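Local coordinates for protein ribulose bisphosphate carboxylase (Pyrococcus horikoshii, PDB 2CWX) that probably catalyses the carboxylation of ribulose 1,5-bisphosphate to two molecules of 3-phosphoglycerate, serving an archaeal AMP degradation pathway, at residues L273-H278 and I305-I310. Sequence-based numbering, arbitrary orientation.
Sequences LAIHAH and IGVDQI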
ATOM      1  N   LEU A 273     -24.216  -2.420  -4.818  1.00 20.87           N
ATOM      2  CA  LEU A 273     -24.926  -3.684  -4.856  1.00 21.30           C
ATOM      3  C   LEU A 273     -26.182  -3.606  -3.947  1.00 21.64           C
ATOM      4  O   LEU A 273     -26.112  -3.076  -2.826  1.00 22.23           O
ATOM      5  CB  LEU A 273     -24.029  -4.770  -4.312  1.00 20.66           C
ATOM      6  CG  LEU A 273     -22.787  -5.125  -5.092  1.00 23.23           C
ATOM      7  CD1 LEU A 273     -21.893  -6.036  -4.212  1.00 23.17           C
ATOM      8  CD2 LEU A 273     -23.154  -5.815  -6.428  1.00 25.82           C
ATOM      9  N   ALA A 274     -27.314  -4.086  -4.448  1.00 20.66           N
ATOM     10  CA  ALA A 274     -28.506  -4.294  -3.626  1.00 20.98           C
ATOM     11  C   ALA A 274     -28.374  -5.578  -2.799  1.00 21.04           C
ATOM     12  O   ALA A 274     -27.677  -6.502  -3.226  1.00 19.39           O
ATOM     13  CB  ALA A 274     -29.775  -4.385  -4.505  1.00 20.48           C
ATOM     14  N   ILE A 275     -29.041  -5.610  -1.636  1.00 19.98           N
ATOM     15  CA  ILE A 275     -29.002  -6.767  -0.734  1.00 21.06           C
ATOM     16  C   ILE A 275     -30.351  -7.432  -0.678  1.00 20.79           C
ATOM     17  O   ILE A 275     -31.359  -6.783  -0.382  1.00 21.22           O
ATOM     18  CB  ILE A 275     -28.601  -6.396   0.710  1.00 20.48           C
ATOM     19  CG1 ILE A 275     -27.221  -5.804   0.748  1.00 21.27           C
ATOM     20  CG2 ILE A 275     -28.682  -7.642   1.635  1.00 20.20           C
ATOM     21  CD1 ILE A 275     -26.859  -5.193   2.057  1.00 21.50           C
ATOM     22  N   HIS A 276     -30.356  -8.720  -0.953  1.00 20.40           N
ATOM     23  CA  HIS A 276     -31.507  -9.553  -0.743  1.00 20.96           C
ATOM     24  C   HIS A 276     -31.228 -10.336   0.522  1.00 21.52           C
ATOM     25  O   HIS A 276     -30.217 -11.055   0.612  1.00 19.46           O
ATOM     26  CB  HIS A 276     -31.705 -10.509  -1.922  1.00 21.19           C
ATOM     27  CG  HIS A 276     -32.722 -11.566  -1.653  1.00 21.97           C
ATOM     28  ND1 HIS A 276     -34.000 -11.503  -2.142  1.00 25.03           N
ATOM     29  CD2 HIS A 276     -32.672 -12.668  -0.867  1.00 26.55           C
ATOM     30  CE1 HIS A 276     -34.682 -12.550  -1.711  1.00 27.05           C
ATOM     31  NE2 HIS A 276     -33.904 -13.255  -0.911  1.00 27.32           N
ATOM     32  N   ALA A 277     -32.077 -10.155   1.515  1.00 21.68           N
ATOM     33  CA  ALA A 277     -31.903 -10.807   2.792  1.00 22.80           C
ATOM     34  C   ALA A 277     -32.781 -12.064   2.846  1.00 24.24           C
ATOM     35  O   ALA A 277     -34.006 -11.991   2.698  1.00 24.03           O
ATOM     36  CB  ALA A 277     -32.259  -9.881   3.902  1.00 22.13           C
ATOM     37  N   HIS A 278     -32.130 -13.203   2.999  1.00 25.83           N
ATOM     38  CA  HIS A 278     -32.783 -14.448   3.329  1.00 28.52           C
ATOM     39  C   HIS A 278     -32.839 -14.561   4.852  1.00 29.53           C
ATOM     40  O   HIS A 278     -31.891 -14.216   5.549  1.00 28.11           O
ATOM     41  CB  HIS A 278     -31.963 -15.620   2.831  1.00 29.64           C
ATOM     42  CG  HIS A 278     -32.764 -16.864   2.630  1.00 33.93           C
ATOM     43  ND1 HIS A 278     -33.271 -17.599   3.677  1.00 37.06           N
ATOM     44  CD2 HIS A 278     -33.105 -17.533   1.493  1.00 37.85           C
ATOM     45  CE1 HIS A 278     -33.928 -18.648   3.197  1.00 39.73           C
ATOM     46  NE2 HIS A 278     -33.840 -18.630   1.874  1.00 39.83           N
ATOM     47  N   ILE A 305     -30.798  -0.915   8.734  1.00 20.10           N
ATOM     48  CA  ILE A 305     -29.438  -1.130   8.227  1.00 20.13           C
ATOM     49  C   ILE A 305     -29.452  -0.967   6.739  1.00 20.70           C
ATOM     50  O   ILE A 305     -28.634  -0.238   6.150  1.00 20.85           O
ATOM     51  CB  ILE A 305     -28.889  -2.504   8.638  1.00 20.25           C
ATOM     52  CG1 ILE A 305     -28.728  -2.578  10.133  1.00 22.48           C
ATOM     53  CG2 ILE A 305     -27.498  -2.771   8.006  1.00 21.46           C
ATOM     54  CD1 ILE A 305     -28.468  -3.992  10.671  1.00 25.72           C
ATOM     55  N   GLY A 306     -30.403  -1.640   6.116  1.00 21.08           N
ATOM     56  CA  GLY A 306     -30.754  -1.362   4.740  1.00 20.92           C
ATOM     57  C   GLY A 306     -30.623  -2.562   3.815  1.00 21.61           C
ATOM     58  O   GLY A 306     -29.924  -2.464   2.833  1.00 21.82           O
ATOM     59  N   VAL A 307     -31.291  -3.665   4.131  1.00 21.53           N
ATOM     60  CA  VAL A 307     -31.600  -4.672   3.094  1.00 22.14           C
ATOM     61  C   VAL A 307     -32.642  -4.089   2.113  1.00 20.78           C
ATOM     62  O   VAL A 307     -33.433  -3.287   2.484  1.00 20.46           O
ATOM     63  CB  VAL A 307     -32.066  -6.000   3.680  1.00 20.94           C
ATOM     64  CG1 VAL A 307     -31.039  -6.516   4.739  1.00 21.93           C
ATOM     65  CG2 VAL A 307     -33.408  -5.892   4.311  1.00 23.38           C
ATOM     66  N   ASP A 308     -32.579  -4.489   0.856  1.00 20.72           N
ATOM     67  CA  ASP A 308     -33.441  -3.977  -0.197  1.00 20.61           C
ATOM     68  C   ASP A 308     -34.665  -4.846  -0.441  1.00 21.42           C
ATOM     69  O   ASP A 308     -35.681  -4.334  -0.900  1.00 22.07           O
ATOM     70  CB  ASP A 308     -32.653  -3.790  -1.490  1.00 20.15           C
ATOM     71  CG  ASP A 308     -31.520  -2.821  -1.328  1.00 20.65           C
ATOM     72  OD1 ASP A 308     -31.778  -1.591  -1.432  1.00 19.72           O
ATOM     73  OD2 ASP A 308     -30.327  -3.173  -1.108  1.00 19.61           O
ATOM     74  N   GLN A 309     -34.564  -6.144  -0.155  1.00 21.44           N
ATOM     75  CA  GLN A 309     -35.684  -7.085  -0.249  1.00 22.37           C
ATOM     76  C   GLN A 309     -35.505  -8.045   0.911  1.00 22.30           C
ATOM     77  O   GLN A 309     -34.369  -8.365   1.265  1.00 23.51           O
ATOM     78  CB  GLN A 309     -35.680  -7.923  -1.552  1.00 22.09           C
ATOM     79  CG  GLN A 309     -34.974  -7.324  -2.637  1.00 25.74           C
ATOM     80  CD  GLN A 309     -35.049  -8.021  -3.961  1.00 20.92           C
ATOM     81  OE1 GLN A 309     -34.823  -9.243  -4.078  1.00 26.23           O
ATOM     82  NE2 GLN A 309     -35.200  -7.230  -4.996  1.00 22.36           N
ATOM     83  N   ILE A 310     -36.582  -8.521   1.481  1.00 22.52           N
ATOM     84  CA  ILE A 310     -36.523  -9.523   2.523  1.00 24.10           C
ATOM     85  C   ILE A 310     -37.700 -10.484   2.444  1.00 25.85           C
ATOM     86  O   ILE A 310     -38.804 -10.060   2.158  1.00 24.52           O
ATOM     87  CB  ILE A 310     -36.458  -8.856   3.924  1.00 23.70           C
ATOM     88  CG1 ILE A 310     -36.136  -9.878   4.998  1.00 22.21           C
ATOM     89  CG2 ILE A 310     -37.734  -8.136   4.270  1.00 23.07           C
ATOM     90  CD1 ILE A 310     -35.731  -9.226   6.350  1.00 22.93           C
TER
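Gly306 meets strand 274-278 loosely, its carbonyl O lying 4.2 Å from Ile275 CD1. Its positive phi makes it the C' residue of a Schellman motif, with Val307 N returning to Ala302 O and Gly306 N to Arg303 O, and this ends helix 295-305 just before the chain enters the sheet. Val307 then packs through CG1, which touches Ala277 CB at 3.7 Å and comes near Ile275 CG2, the Val307 and Ile275 side chains crossing at about a right angle. Asp308 grips the backbone of Ile275 twice: its own N donates to Ile275 O at 2.9 Å, while OD2 takes Ile275 N at 2.8 Å on the anti side of the carboxylate. With CG beside its backbone N (chi1 -60°), the carboxylate reaches back past Ile275 O to that amide; OD1 is bound by the backbone N atoms of Phe138 and Gly139. Ile275 O also accepts Gln309 N, so two in-plane donors share it as the parallel strands 274-278 and 309-311 begin to pair. These are neighbouring strands of the catalytic alpha/beta (TIM) barrel, joined by the right-handed beta-alpha-beta crossover through helix 295-305. Gln309 O receives Ala277 N at 2.9 Å. Gln309 OE1 accepts His276 ND1 at 3.1 Å on a lone pair in the amide plane, nearly straight (171°) and within the imidazole plane. Ring and amide planes nevertheless stand 74° apart. A leucine in place of His276, lacking the ring, would probably leave Gln309 OE1 without its donor and lose the packing against His311 and Lys186, predicted to bind the substrate and, through a carbamate, magnesium. Ile310, on the face with Ala277, lays CG1 4.0 Å from Ala277 CB, while its CA-H points at Ala277 O.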